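Rhusiopathiae surface protein B (Erysipelothrix rhusiopathiae, PDB 3V10) probably binds collagen as a cell-wall-anchored surface adhesin, of which this chain is the collagen-binding region, with two immunoglobulin-like domains. Local coordinates at residues A[40-45]-A[108-113]; A[70-75]-A[89-94]; A[116-121]-A[308-313]; A[166-171]-A[184-189]; A[199-204]-A[280-285]. One frame throughout, in Å; residues are numbered along the deposited sequence.

Contact 1 of 5, residues A[40-45]-A[108-113]; sequences GQKVKF and LENVTG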
# COMPACT_ATOMS: atom_id res chain seq x y z
N GLY A 40 30.59 -1.97 20.63
CA GLY A 40 31.94 -2.44 20.40
C GLY A 40 32.25 -3.77 21.06
O GLY A 40 33.39 -4.22 21.03
N GLN A 41 31.24 -4.38 21.66
CA GLN A 41 31.42 -5.66 22.32
C GLN A 41 30.59 -6.76 21.69
O GLN A 41 29.40 -6.60 21.44
CB GLN A 41 31.09 -5.56 23.81
CG GLN A 41 32.10 -4.77 24.61
CD GLN A 41 32.11 -5.16 26.07
OE1 GLN A 41 32.18 -6.34 26.40
NE2 GLN A 41 32.06 -4.16 26.94
N LYS A 42 31.24 -7.88 21.43
CA LYS A 42 30.60 -9.03 20.82
C LYS A 42 29.56 -9.68 21.72
O LYS A 42 29.83 -9.96 22.89
CB LYS A 42 31.68 -10.05 20.46
CG LYS A 42 32.30 -9.80 19.12
CD LYS A 42 31.27 -10.12 18.07
CE LYS A 42 30.88 -11.57 18.16
NZ LYS A 42 32.00 -12.41 17.66
N VAL A 43 28.36 -9.92 21.19
CA VAL A 43 27.32 -10.60 21.95
C VAL A 43 26.96 -11.87 21.20
O VAL A 43 27.21 -11.99 20.00
CB VAL A 43 26.03 -9.74 22.11
CG1 VAL A 43 26.36 -8.39 22.72
CG2 VAL A 43 25.33 -9.57 20.75
N LYS A 44 26.35 -12.82 21.90
CA LYS A 44 25.94 -14.09 21.31
C LYS A 44 24.41 -14.18 21.41
O LYS A 44 23.86 -14.39 22.49
CB LYS A 44 26.60 -15.24 22.09
CG LYS A 44 26.85 -16.54 21.31
CD LYS A 44 28.28 -16.60 20.66
CE LYS A 44 28.48 -15.58 19.51
NZ LYS A 44 29.05 -14.21 19.81
N PHE A 45 23.72 -14.01 20.28
CA PHE A 45 22.26 -14.09 20.29
C PHE A 45 21.84 -15.52 20.58
O PHE A 45 22.41 -16.47 20.04
CB PHE A 45 21.70 -13.61 18.95
CG PHE A 45 21.91 -12.14 18.70
CD1 PHE A 45 21.47 -11.20 19.63
CD2 PHE A 45 22.52 -11.70 17.53
CE1 PHE A 45 21.64 -9.83 19.39
CE2 PHE A 45 22.70 -10.34 17.29
CZ PHE A 45 22.26 -9.40 18.22
N LEU A 108 25.43 -19.97 13.77
CA LEU A 108 26.36 -18.95 13.33
C LEU A 108 27.27 -18.28 14.36
O LEU A 108 26.93 -18.14 15.54
CB LEU A 108 25.59 -17.89 12.55
CG LEU A 108 24.54 -18.46 11.58
CD1 LEU A 108 23.87 -17.31 10.85
CD2 LEU A 108 25.19 -19.42 10.59
N GLU A 109 28.43 -17.86 13.86
CA GLU A 109 29.45 -17.18 14.65
C GLU A 109 29.16 -15.69 14.66
O GLU A 109 29.01 -15.11 15.72
CB GLU A 109 30.83 -17.43 14.04
CG GLU A 109 31.36 -18.86 14.24
CD GLU A 109 32.75 -19.06 13.65
OE1 GLU A 109 32.89 -18.99 12.41
OE2 GLU A 109 33.69 -19.28 14.43
N ASN A 110 29.08 -15.08 13.48
CA ASN A 110 28.80 -13.64 13.40
C ASN A 110 27.42 -13.42 12.81
O ASN A 110 27.16 -13.81 11.68
CB ASN A 110 29.86 -12.93 12.56
CG ASN A 110 31.25 -13.04 13.15
OD1 ASN A 110 31.92 -14.06 13.01
ND2 ASN A 110 31.68 -11.99 13.83
N VAL A 111 26.56 -12.76 13.56
CA VAL A 111 25.20 -12.52 13.11
C VAL A 111 24.91 -11.07 12.72
O VAL A 111 25.22 -10.14 13.47
CB VAL A 111 24.20 -12.95 14.21
CG1 VAL A 111 22.77 -12.75 13.73
CG2 VAL A 111 24.45 -14.41 14.58
N THR A 112 24.33 -10.89 11.54
CA THR A 112 23.96 -9.57 11.05
C THR A 112 22.58 -9.75 10.43
O THR A 112 22.17 -10.88 10.15
CB THR A 112 24.91 -9.05 9.96
OG1 THR A 112 24.90 -9.96 8.85
CG2 THR A 112 26.33 -8.92 10.50
N GLY A 113 21.87 -8.65 10.22
CA GLY A 113 20.56 -8.76 9.61
C GLY A 113 19.96 -7.41 9.25
O GLY A 113 20.42 -6.36 9.71
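Phe45 and Val111 come closest at the backbone with their CA atoms 7.9 Å apart, too wide for a sheet, and no hydrogen bond joins 40-45 to 108-113. Both segments belong to the N-terminal immunoglobulin-like domain of the adhesin, at the end far from the centre of the chain, and the gap is bridged by side chains, one of them reaching a backbone carbonyl. The main apolar touch is made by the ring of Phe45, which offers its edge to the branched carbon of Val111: CD2 lies 3.9 Å from CB and 4.0 Å from CG1, with CB in the plane of the ring. The Phe45 ring turns one face to CG2 of Val43, 3.9 Å above its plane, and is further held by a stack with Phe101 and an edge-to-face approach of Tyr4. Val111 is also fixed through its backbone, its N donating to the carboxylate of Asp36.

Two exposed lysines approach the other segment without bonding to it. The Lys42 and Asn110 side chains cross at about a right angle, NZ 3.9 Å from ND2. Lys44 is bent at every torsion beyond CB, so that its chain curls back; CE passes 3.9 Å from Glu109 O, while NZ donates to Val43 O at 2.9 Å, coming from above the carbonyl plane, 58° out of it.

Contact 2 of 5, residues A[70-75]-A[89-94]; sequences GSKMPV and ELTFNG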
# COMPACT_ATOMS: atom_id res chain seq x y z
N GLY A 70 -0.99 -10.17 15.31
CA GLY A 70 -0.58 -11.55 15.53
C GLY A 70 -0.01 -12.26 14.31
O GLY A 70 0.30 -13.44 14.38
N SER A 71 0.12 -11.56 13.18
CA SER A 71 0.66 -12.18 11.98
C SER A 71 2.14 -12.50 12.17
O SER A 71 2.85 -11.75 12.84
CB SER A 71 0.48 -11.25 10.77
OG SER A 71 -0.90 -11.06 10.49
N LYS A 72 2.60 -13.61 11.61
CA LYS A 72 4.00 -14.01 11.74
C LYS A 72 4.70 -14.17 10.39
O LYS A 72 4.08 -14.57 9.40
CB LYS A 72 4.11 -15.34 12.50
CG LYS A 72 4.09 -15.24 14.01
CD LYS A 72 2.72 -14.88 14.54
CE LYS A 72 2.65 -15.13 16.04
NZ LYS A 72 1.31 -14.81 16.59
N MET A 73 5.99 -13.87 10.36
CA MET A 73 6.79 -14.00 9.15
C MET A 73 8.16 -14.55 9.55
O MET A 73 8.79 -14.04 10.48
CB MET A 73 6.96 -12.63 8.47
CG MET A 73 7.83 -12.65 7.22
SD MET A 73 8.06 -11.06 6.38
CE MET A 73 9.60 -10.53 7.07
N PRO A 74 8.63 -15.60 8.87
CA PRO A 74 9.94 -16.13 9.24
C PRO A 74 11.06 -15.25 8.71
O PRO A 74 10.89 -14.55 7.71
CB PRO A 74 9.94 -17.51 8.59
CG PRO A 74 9.14 -17.28 7.34
CD PRO A 74 7.99 -16.43 7.83
N VAL A 75 12.20 -15.27 9.39
CA VAL A 75 13.35 -14.51 8.93
C VAL A 75 14.40 -15.58 8.67
O VAL A 75 14.87 -16.24 9.60
CB VAL A 75 13.85 -13.52 9.98
CG1 VAL A 75 14.98 -12.68 9.40
CG2 VAL A 75 12.71 -12.61 10.42
N GLU A 89 11.99 -14.70 13.77
CA GLU A 89 10.56 -14.65 13.51
C GLU A 89 10.05 -13.26 13.83
O GLU A 89 10.33 -12.72 14.90
CB GLU A 89 9.86 -15.69 14.38
CG GLU A 89 8.36 -15.77 14.23
CD GLU A 89 7.79 -16.92 15.04
OE1 GLU A 89 8.19 -18.07 14.78
OE2 GLU A 89 6.96 -16.67 15.94
N LEU A 90 9.30 -12.68 12.89
CA LEU A 90 8.73 -11.36 13.09
C LEU A 90 7.24 -11.48 13.34
O LEU A 90 6.53 -12.16 12.60
CB LEU A 90 8.93 -10.48 11.85
CG LEU A 90 10.27 -9.78 11.65
CD1 LEU A 90 10.28 -9.12 10.28
CD2 LEU A 90 10.49 -8.74 12.75
N THR A 91 6.77 -10.83 14.40
CA THR A 91 5.35 -10.84 14.72
C THR A 91 4.85 -9.41 14.60
O THR A 91 5.37 -8.49 15.23
CB THR A 91 5.09 -11.36 16.14
OG1 THR A 91 5.53 -12.73 16.24
CG2 THR A 91 3.60 -11.29 16.46
N PHE A 92 3.83 -9.22 13.76
CA PHE A 92 3.26 -7.90 13.53
C PHE A 92 2.04 -7.70 14.42
O PHE A 92 1.03 -8.40 14.27
CB PHE A 92 2.89 -7.76 12.05
CG PHE A 92 4.05 -8.00 11.12
CD1 PHE A 92 4.87 -6.96 10.71
CD2 PHE A 92 4.36 -9.29 10.70
CE1 PHE A 92 5.99 -7.20 9.91
CE2 PHE A 92 5.47 -9.54 9.90
CZ PHE A 92 6.29 -8.49 9.50
N ASN A 93 2.14 -6.75 15.35
CA ASN A 93 1.07 -6.46 16.29
C ASN A 93 0.65 -4.99 16.22
O ASN A 93 0.88 -4.23 17.17
CB ASN A 93 1.53 -6.80 17.71
CG ASN A 93 1.84 -8.28 17.89
OD1 ASN A 93 2.81 -8.65 18.54
ND2 ASN A 93 1.00 -9.14 17.31
N GLY A 94 0.04 -4.59 15.11
CA GLY A 94 -0.40 -3.21 14.95
C GLY A 94 0.78 -2.26 14.83
O GLY A 94 1.57 -2.33 13.88
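Backbone hydrogen bonds tie 70-75 to 89-94 as antiparallel neighbours. Met73 and Leu90 exchange a pair of them, Leu90 N to Met73 O at 2.8 Å being almost perfectly straight (179°), and both donors lie in the carbonyl plane of their acceptor. Phe92 N reaches Ser71 O at 2.9 Å. Phe92 O, in turn, receives Gly70 N at 2.9 Å and, weakly, Ser71 N.

Apolar contacts fill the face that carries Met73, Leu90 and Phe92. Met73 and Leu90 run side by side; the methionine, with CG anti to its own N (chi1 178°), carries CE to 3.6 Å from Leu90 CD1. Its CB meets the edge of the Phe92 ring, in plane, at 3.7 Å from CE2. Val75 adds CG2 against CG of Leu90. Leu90, Phe92 and Val75 are buried here; Leu90 and Phe92 also pack on Ile97, and Met73 on Ala312.

On the other face the aliphatic part of Lys72 lies alongside Thr91, CG being 3.7 Å from OG1. Its ammonium stays 6.0 Å from the carboxylate of Glu89, NZ to OE2, too far for direct contact.

Gly70 has a positive phi of 85°, and Gly70 and Ser71 together face the single residue Phe92: a G1 beta bulge at the open end of the beta hairpin of strands 71-77 and 85-93.

Contact 3 of 5, residues A[116-121]-A[308-313]; sequences NLKSVY and MFDDAT
Lys118 NZ is gripped by two backbone carbonyls, Phe309 O at 3.1 Å and Asn307 O just before the segment. The lysine is buried, and its chain, bent at chi2 (-55°) and again at chi4, folds over the peptide of Phe309, CG lying 3.2 Å from that same carbonyl O. Its backbone is held as well: Lys118 N donates to Asp310 OD1 at 2.7 Å, meeting the oxygen nearly head-on. A water adds to the grip, donating to Asp310 OD2 and to Lys118 O, so both carboxylate oxygens are engaged. Lys118 NZ stays 6.4 Å from Asp310 OD1, so any help its charge gives the buried acid is probably indirect.

Beside this, Asn116 and Asp311 exchange backbone bonds as an antiparallel pair. Their side chains add a short bond, Asn116 ND2 to Asp311 OD1 at 2.6 Å, using the syn lone pair of Asp311 OD1, with amide and carboxylate planes turned 48° apart.

Strand 311-315 is thus added to the N-terminal sheet by a part of the chain returning from the second domain, consistent with the latch of the Collagen Hug model. It lies between strand 112-123, antiparallel to it, and strand 71-77, parallel to it.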
# COMPACT_ATOMS: atom_id res chain seq x y z
N ASN A 116 13.12 -4.61 6.59
CA ASN A 116 12.50 -3.56 5.79
C ASN A 116 11.02 -3.64 6.12
O ASN A 116 10.28 -4.45 5.58
CB ASN A 116 12.77 -3.81 4.31
CG ASN A 116 14.23 -3.63 3.95
OD1 ASN A 116 14.70 -2.51 3.74
ND2 ASN A 116 14.97 -4.73 3.91
N LEU A 117 10.60 -2.78 7.05
CA LEU A 117 9.23 -2.74 7.53
C LEU A 117 8.34 -1.78 6.75
O LEU A 117 8.73 -0.66 6.46
CB LEU A 117 9.23 -2.35 9.01
CG LEU A 117 7.90 -2.10 9.73
CD1 LEU A 117 7.11 -3.40 9.84
CD2 LEU A 117 8.19 -1.56 11.13
N LYS A 118 7.14 -2.24 6.42
CA LYS A 118 6.19 -1.43 5.69
C LYS A 118 5.08 -1.03 6.64
O LYS A 118 4.62 -1.86 7.43
CB LYS A 118 5.61 -2.22 4.51
CG LYS A 118 6.67 -2.75 3.56
CD LYS A 118 7.56 -1.61 3.07
CE LYS A 118 8.68 -2.11 2.19
NZ LYS A 118 8.17 -2.65 0.89
N SER A 119 4.65 0.23 6.58
CA SER A 119 3.59 0.69 7.47
C SER A 119 2.55 1.53 6.75
O SER A 119 2.79 2.05 5.66
CB SER A 119 4.18 1.50 8.63
OG SER A 119 4.70 2.74 8.17
N VAL A 120 1.38 1.64 7.37
CA VAL A 120 0.28 2.42 6.82
C VAL A 120 -0.20 3.32 7.95
O VAL A 120 -0.09 2.96 9.13
CB VAL A 120 -0.88 1.51 6.34
CG1 VAL A 120 -1.32 0.58 7.47
CG2 VAL A 120 -2.05 2.35 5.88
N TYR A 121 -0.70 4.51 7.62
CA TYR A 121 -1.19 5.39 8.66
C TYR A 121 -2.65 5.75 8.53
O TYR A 121 -3.20 5.82 7.43
CB TYR A 121 -0.36 6.69 8.74
CG TYR A 121 -0.54 7.65 7.58
CD1 TYR A 121 0.32 7.62 6.49
CD2 TYR A 121 -1.54 8.62 7.61
CE1 TYR A 121 0.19 8.53 5.44
CE2 TYR A 121 -1.68 9.54 6.57
CZ TYR A 121 -0.81 9.49 5.49
OH TYR A 121 -0.89 10.42 4.48
N MET A 308 4.40 -3.25 -1.05
CA MET A 308 3.95 -3.21 0.33
C MET A 308 4.34 -4.41 1.19
O MET A 308 3.81 -4.59 2.30
CB MET A 308 2.43 -3.01 0.35
CG MET A 308 1.58 -4.06 -0.38
SD MET A 308 1.55 -4.07 -2.22
CE MET A 308 1.73 -5.80 -2.46
N PHE A 309 5.27 -5.23 0.70
CA PHE A 309 5.71 -6.41 1.44
C PHE A 309 6.85 -6.16 2.43
O PHE A 309 7.79 -5.43 2.13
CB PHE A 309 6.16 -7.51 0.47
CG PHE A 309 5.04 -8.16 -0.29
CD1 PHE A 309 4.17 -9.05 0.34
CD2 PHE A 309 4.85 -7.90 -1.65
CE1 PHE A 309 3.14 -9.68 -0.37
CE2 PHE A 309 3.83 -8.52 -2.37
CZ PHE A 309 2.97 -9.42 -1.73
N ASP A 310 6.75 -6.77 3.60
CA ASP A 310 7.79 -6.65 4.61
C ASP A 310 8.83 -7.69 4.22
O ASP A 310 8.49 -8.70 3.62
CB ASP A 310 7.25 -6.97 6.00
CG ASP A 310 6.16 -6.01 6.43
OD1 ASP A 310 6.49 -4.84 6.68
OD2 ASP A 310 4.98 -6.43 6.51
N ASP A 311 10.08 -7.44 4.55
CA ASP A 311 11.12 -8.41 4.24
C ASP A 311 12.21 -8.30 5.28
O ASP A 311 12.35 -7.27 5.95
CB ASP A 311 11.67 -8.21 2.82
CG ASP A 311 12.40 -6.90 2.66
OD1 ASP A 311 13.47 -6.73 3.29
OD2 ASP A 311 11.92 -6.04 1.89
N ALA A 312 12.96 -9.38 5.45
CA ALA A 312 14.04 -9.40 6.43
C ALA A 312 14.98 -10.54 6.10
O ALA A 312 14.58 -11.54 5.51
CB ALA A 312 13.47 -9.58 7.84
N THR A 313 16.25 -10.38 6.48
CA THR A 313 17.25 -11.40 6.22
C THR A 313 18.32 -11.35 7.30
O THR A 313 18.54 -10.31 7.92
CB THR A 313 17.92 -11.17 4.86
OG1 THR A 313 19.08 -12.01 4.75
CG2 THR A 313 18.33 -9.73 4.70
O HOH W 1 3.71 -4.42 7.73

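Contact 4 of 5, residues A[166-171]-A[184-189]; sequences FYWKTG and WLNINS
Trp168 O is taken by two donors of one residue: Asn186 N at 2.9 Å, nearly in line with the carbonyl, and Asn186 ND2 at 3.0 Å, from above the carbonyl plane. They lie in a beta hairpin of the collagen-binding domain, strands 167-173 and 180-187, which Thr170 and Trp184 continue with a reciprocal pair of backbone bonds. A water accepts from Asn186 ND2 and also bonds to Thr170 OG1, so ND2 donates both to the Trp168 carbonyl and to the water. Past the strand end, Asn188 N closes on Phe166 O at 2.7 Å.

The amide of Asn186 lies stacked over the indole of Trp168, the planes 25° apart. With chi1 at 80°, CG of Trp168 sits between its own N and carbonyl carbon, which folds the indole back over the neighbouring strand. Asn186 CB makes a CH-pi contact with the six-membered ring, 3.8 Å from its centroid.

The opposite face holds Tyr167 beside Leu185 and Ile187, and packs on the second sheet; the tyrosine hydroxyl bonds to Ser281 there. At the far end Phe166, its ring stacked with Tyr285, receives Asn188 CA over one face, 4.0 Å from the ring centroid.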
# COMPACT_ATOMS: atom_id res chain seq x y z
N PHE A 166 -13.42 14.31 -15.36
CA PHE A 166 -14.22 13.26 -15.96
C PHE A 166 -13.76 11.84 -15.66
O PHE A 166 -14.58 10.96 -15.44
CB PHE A 166 -14.31 13.44 -17.47
CG PHE A 166 -15.23 12.46 -18.13
CD1 PHE A 166 -14.76 11.23 -18.56
CD2 PHE A 166 -16.58 12.76 -18.31
CE1 PHE A 166 -15.62 10.30 -19.15
CE2 PHE A 166 -17.45 11.85 -18.89
CZ PHE A 166 -16.97 10.61 -19.32
N TYR A 167 -12.45 11.61 -15.68
CA TYR A 167 -11.94 10.26 -15.42
C TYR A 167 -10.58 10.23 -14.76
O TYR A 167 -9.67 10.95 -15.14
CB TYR A 167 -11.87 9.46 -16.72
CG TYR A 167 -11.16 8.12 -16.59
CD1 TYR A 167 -11.75 7.08 -15.87
CD2 TYR A 167 -9.90 7.91 -17.14
CE1 TYR A 167 -11.09 5.86 -15.70
CE2 TYR A 167 -9.23 6.70 -16.97
CZ TYR A 167 -9.83 5.67 -16.25
OH TYR A 167 -9.20 4.47 -16.06
N TRP A 168 -10.45 9.37 -13.75
CA TRP A 168 -9.17 9.18 -13.10
C TRP A 168 -9.21 7.84 -12.39
O TRP A 168 -10.28 7.33 -12.04
CB TRP A 168 -8.85 10.32 -12.12
CG TRP A 168 -9.52 10.23 -10.80
CD1 TRP A 168 -9.06 9.58 -9.68
CD2 TRP A 168 -10.77 10.81 -10.43
NE1 TRP A 168 -9.95 9.73 -8.64
CE2 TRP A 168 -11.01 10.49 -9.08
CE3 TRP A 168 -11.71 11.59 -11.11
CZ2 TRP A 168 -12.15 10.91 -8.39
CZ3 TRP A 168 -12.86 12.01 -10.43
CH2 TRP A 168 -13.06 11.67 -9.08
N LYS A 169 -8.04 7.25 -12.21
CA LYS A 169 -7.93 5.95 -11.56
C LYS A 169 -7.02 6.05 -10.35
O LYS A 169 -6.09 6.85 -10.32
CB LYS A 169 -7.38 4.93 -12.56
CG LYS A 169 -5.99 5.26 -13.04
CD LYS A 169 -4.98 4.39 -12.34
CE LYS A 169 -4.99 2.98 -12.89
NZ LYS A 169 -6.33 2.34 -12.81
N THR A 170 -7.29 5.23 -9.34
CA THR A 170 -6.48 5.23 -8.13
C THR A 170 -6.29 3.80 -7.66
O THR A 170 -6.97 2.89 -8.12
CB THR A 170 -7.15 6.03 -6.99
OG1 THR A 170 -8.31 5.32 -6.53
CG2 THR A 170 -7.56 7.40 -7.46
N GLY A 171 -5.34 3.61 -6.75
CA GLY A 171 -5.08 2.27 -6.26
C GLY A 171 -4.27 2.30 -4.99
O GLY A 171 -3.57 3.28 -4.71
N TRP A 184 -9.64 1.62 -8.28
CA TRP A 184 -10.85 2.39 -8.59
C TRP A 184 -10.77 3.10 -9.93
O TRP A 184 -9.83 3.83 -10.18
CB TRP A 184 -11.07 3.49 -7.54
CG TRP A 184 -11.46 3.02 -6.18
CD1 TRP A 184 -12.73 2.96 -5.68
CD2 TRP A 184 -10.59 2.56 -5.15
NE1 TRP A 184 -12.70 2.49 -4.39
CE2 TRP A 184 -11.40 2.23 -4.04
CE3 TRP A 184 -9.21 2.38 -5.05
CZ2 TRP A 184 -10.87 1.74 -2.84
CZ3 TRP A 184 -8.67 1.89 -3.86
CH2 TRP A 184 -9.51 1.58 -2.77
N LEU A 185 -11.76 2.87 -10.79
CA LEU A 185 -11.84 3.57 -12.07
C LEU A 185 -13.04 4.51 -11.89
O LEU A 185 -14.18 4.07 -11.83
CB LEU A 185 -12.11 2.60 -13.23
CG LEU A 185 -11.18 1.41 -13.43
CD1 LEU A 185 -11.54 0.69 -14.73
CD2 LEU A 185 -9.73 1.86 -13.45
N ASN A 186 -12.77 5.81 -11.79
CA ASN A 186 -13.84 6.79 -11.59
C ASN A 186 -14.27 7.40 -12.92
O ASN A 186 -13.61 8.30 -13.44
CB ASN A 186 -13.34 7.87 -10.63
CG ASN A 186 -12.78 7.29 -9.35
OD1 ASN A 186 -13.53 6.93 -8.44
ND2 ASN A 186 -11.47 7.16 -9.28
N ILE A 187 -15.39 6.93 -13.44
CA ILE A 187 -15.90 7.37 -14.73
C ILE A 187 -17.07 8.34 -14.66
O ILE A 187 -18.12 8.04 -14.10
CB ILE A 187 -16.32 6.17 -15.59
CG1 ILE A 187 -15.19 5.14 -15.61
CG2 ILE A 187 -16.65 6.62 -17.02
CD1 ILE A 187 -15.55 3.82 -16.27
N ASN A 188 -16.87 9.50 -15.27
CA ASN A 188 -17.88 10.54 -15.31
C ASN A 188 -18.34 11.06 -13.95
O ASN A 188 -19.54 11.02 -13.64
CB ASN A 188 -19.09 10.07 -16.12
CG ASN A 188 -19.95 11.23 -16.60
OD1 ASN A 188 -19.61 12.39 -16.36
ND2 ASN A 188 -21.05 10.93 -17.27
N SER A 189 -17.39 11.53 -13.15
CA SER A 189 -17.71 12.10 -11.85
C SER A 189 -18.58 13.35 -12.03
O SER A 189 -19.51 13.58 -11.27
CB SER A 189 -16.43 12.49 -11.09
OG SER A 189 -15.76 11.35 -10.58
O HOH W 2 -10.70 6.77 -6.48

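Contact 5 of 5, residues A[199-204]-A[280-285]; sequences KVIDTI and SSTIEY
Val200 and Ile283 both set a branch anti to the backbone N, CG1 in each case (chi1 173° and -173°); in the valine this leaves CG2 turned to the isoleucine. Val200 CG2 then meets Ile283 CG1 at 3.6 Å and CD1 at 3.7 Å. Next along, Asp202 and Ser281 pair with their CA atoms only 4.1 Å apart. Ser281 CB rests near Asp202 CA, while the polar ends turn to other partners: Ser281 OG to Thr301 O, and Asp202 OD2 to Asn279 ND2 and Tyr265 OH. Bonds with both on one buried oxygen would be consistent with a charged acid.

These four residues lie on the inward face of one sheet of the immunoglobulin-like collagen-binding domain, and Tyr167 of the facing sheet covers Val200 and Ile283. The two strands are antiparallel, and six backbone bonds hold them, two each for Lys199 with Glu284, Ile201 with Thr282 and Thr203 with Ser280; the shortest is Thr203 N to Ser280 O at 2.7 Å. Strand 246-251 pairs with the other edge of 199-204.

The outward face is more polar and more exposed. Ile201 CB touches Thr282 OG1 at 3.7 Å. Ser280, with OG between its own N and carbonyl carbon (chi1 64°), is bonded to a water that donates to Thr203 O at 2.9 Å.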
# COMPACT_ATOMS: atom_id res chain seq x y z
N LYS A 199 -15.35 4.54 -23.60
CA LYS A 199 -14.57 3.30 -23.56
C LYS A 199 -13.27 3.48 -22.80
O LYS A 199 -12.53 4.43 -23.04
CB LYS A 199 -14.26 2.81 -24.98
CG LYS A 199 -13.49 1.49 -25.02
CD LYS A 199 -13.35 0.95 -26.44
CE LYS A 199 -12.68 -0.42 -26.45
NZ LYS A 199 -12.48 -0.92 -27.84
N VAL A 200 -13.00 2.57 -21.88
CA VAL A 200 -11.77 2.61 -21.10
C VAL A 200 -11.05 1.29 -21.29
O VAL A 200 -11.66 0.23 -21.18
CB VAL A 200 -12.04 2.78 -19.59
CG1 VAL A 200 -10.72 2.65 -18.80
CG2 VAL A 200 -12.69 4.12 -19.32
N ILE A 201 -9.77 1.35 -21.63
CA ILE A 201 -8.99 0.13 -21.78
C ILE A 201 -7.93 0.20 -20.68
O ILE A 201 -7.05 1.06 -20.70
CB ILE A 201 -8.32 0.02 -23.16
CG1 ILE A 201 -9.39 -0.03 -24.26
CG2 ILE A 201 -7.47 -1.26 -23.23
CD1 ILE A 201 -8.84 -0.18 -25.66
N ASP A 202 -8.06 -0.69 -19.71
CA ASP A 202 -7.15 -0.73 -18.58
C ASP A 202 -6.18 -1.89 -18.70
O ASP A 202 -6.59 -3.04 -18.86
CB ASP A 202 -7.95 -0.85 -17.28
CG ASP A 202 -7.07 -0.81 -16.05
OD1 ASP A 202 -6.09 -1.58 -15.99
OD2 ASP A 202 -7.36 -0.02 -15.13
N THR A 203 -4.89 -1.59 -18.63
CA THR A 203 -3.87 -2.63 -18.72
C THR A 203 -3.14 -2.76 -17.40
O THR A 203 -2.37 -1.88 -17.01
CB THR A 203 -2.85 -2.33 -19.82
OG1 THR A 203 -3.50 -2.31 -21.10
CG2 THR A 203 -1.77 -3.42 -19.84
N ILE A 204 -3.38 -3.87 -16.70
CA ILE A 204 -2.72 -4.10 -15.42
C ILE A 204 -1.26 -4.42 -15.69
O ILE A 204 -0.95 -5.26 -16.54
CB ILE A 204 -3.39 -5.27 -14.67
CG1 ILE A 204 -4.84 -4.91 -14.36
CG2 ILE A 204 -2.62 -5.60 -13.39
CD1 ILE A 204 -5.69 -6.09 -13.94
N SER A 280 -2.10 1.06 -16.04
CA SER A 280 -2.25 2.17 -16.96
C SER A 280 -3.58 1.99 -17.68
O SER A 280 -4.05 0.87 -17.84
CB SER A 280 -1.09 2.22 -17.96
OG SER A 280 -1.06 1.08 -18.79
N SER A 281 -4.19 3.09 -18.09
CA SER A 281 -5.46 3.00 -18.80
C SER A 281 -5.61 4.15 -19.79
O SER A 281 -4.95 5.18 -19.67
CB SER A 281 -6.64 3.01 -17.81
OG SER A 281 -6.78 4.27 -17.16
N THR A 282 -6.46 3.93 -20.80
CA THR A 282 -6.74 4.95 -21.80
C THR A 282 -8.25 5.08 -21.89
O THR A 282 -8.98 4.13 -21.63
CB THR A 282 -6.15 4.56 -23.19
OG1 THR A 282 -6.76 3.35 -23.66
CG2 THR A 282 -4.64 4.35 -23.08
N ILE A 283 -8.72 6.27 -22.23
CA ILE A 283 -10.16 6.47 -22.34
C ILE A 283 -10.45 7.31 -23.57
O ILE A 283 -9.62 8.11 -24.00
CB ILE A 283 -10.71 7.19 -21.07
CG1 ILE A 283 -12.24 7.25 -21.12
CG2 ILE A 283 -10.12 8.60 -20.94
CD1 ILE A 283 -12.87 7.82 -19.87
N GLU A 284 -11.61 7.08 -24.16
CA GLU A 284 -12.03 7.84 -25.32
C GLU A 284 -13.52 8.04 -25.26
O GLU A 284 -14.27 7.12 -24.89
CB GLU A 284 -11.66 7.14 -26.62
CG GLU A 284 -11.70 8.08 -27.82
CD GLU A 284 -11.08 7.48 -29.07
OE1 GLU A 284 -11.84 7.07 -29.97
OE2 GLU A 284 -9.83 7.41 -29.13
N TYR A 285 -13.95 9.24 -25.60
CA TYR A 285 -15.36 9.61 -25.62
C TYR A 285 -15.47 11.02 -26.17
O TYR A 285 -14.46 11.70 -26.35
CB TYR A 285 -15.93 9.59 -24.20
CG TYR A 285 -15.26 10.56 -23.24
CD1 TYR A 285 -14.00 10.28 -22.71
CD2 TYR A 285 -15.86 11.77 -22.89
CE1 TYR A 285 -13.35 11.18 -21.86
CE2 TYR A 285 -15.22 12.67 -22.04
CZ TYR A 285 -13.97 12.37 -21.53
OH TYR A 285 -13.33 13.27 -20.70
O HOH W 3 0.28 -1.13 -17.98

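Overall arrangement
From the N terminus, contact 1 opens at 40-45 and closes at 108-113 around the middle of the first domain's chain; the short hairpin of contact 2 lies wholly within that loop. Contact 3 opens right afterwards, at 116-121 on the strand contact 1 has just reached, and closes only at 308-313. Its long loop contains the second domain, where contact 4 closes first and contact 5 follows; no loops cross. Contacts 4 and 5, centres about 11 Å apart, face each other across the two sheets of that domain. Contact 3 brings the chain's end back to the first domain, where it packs against contact 2.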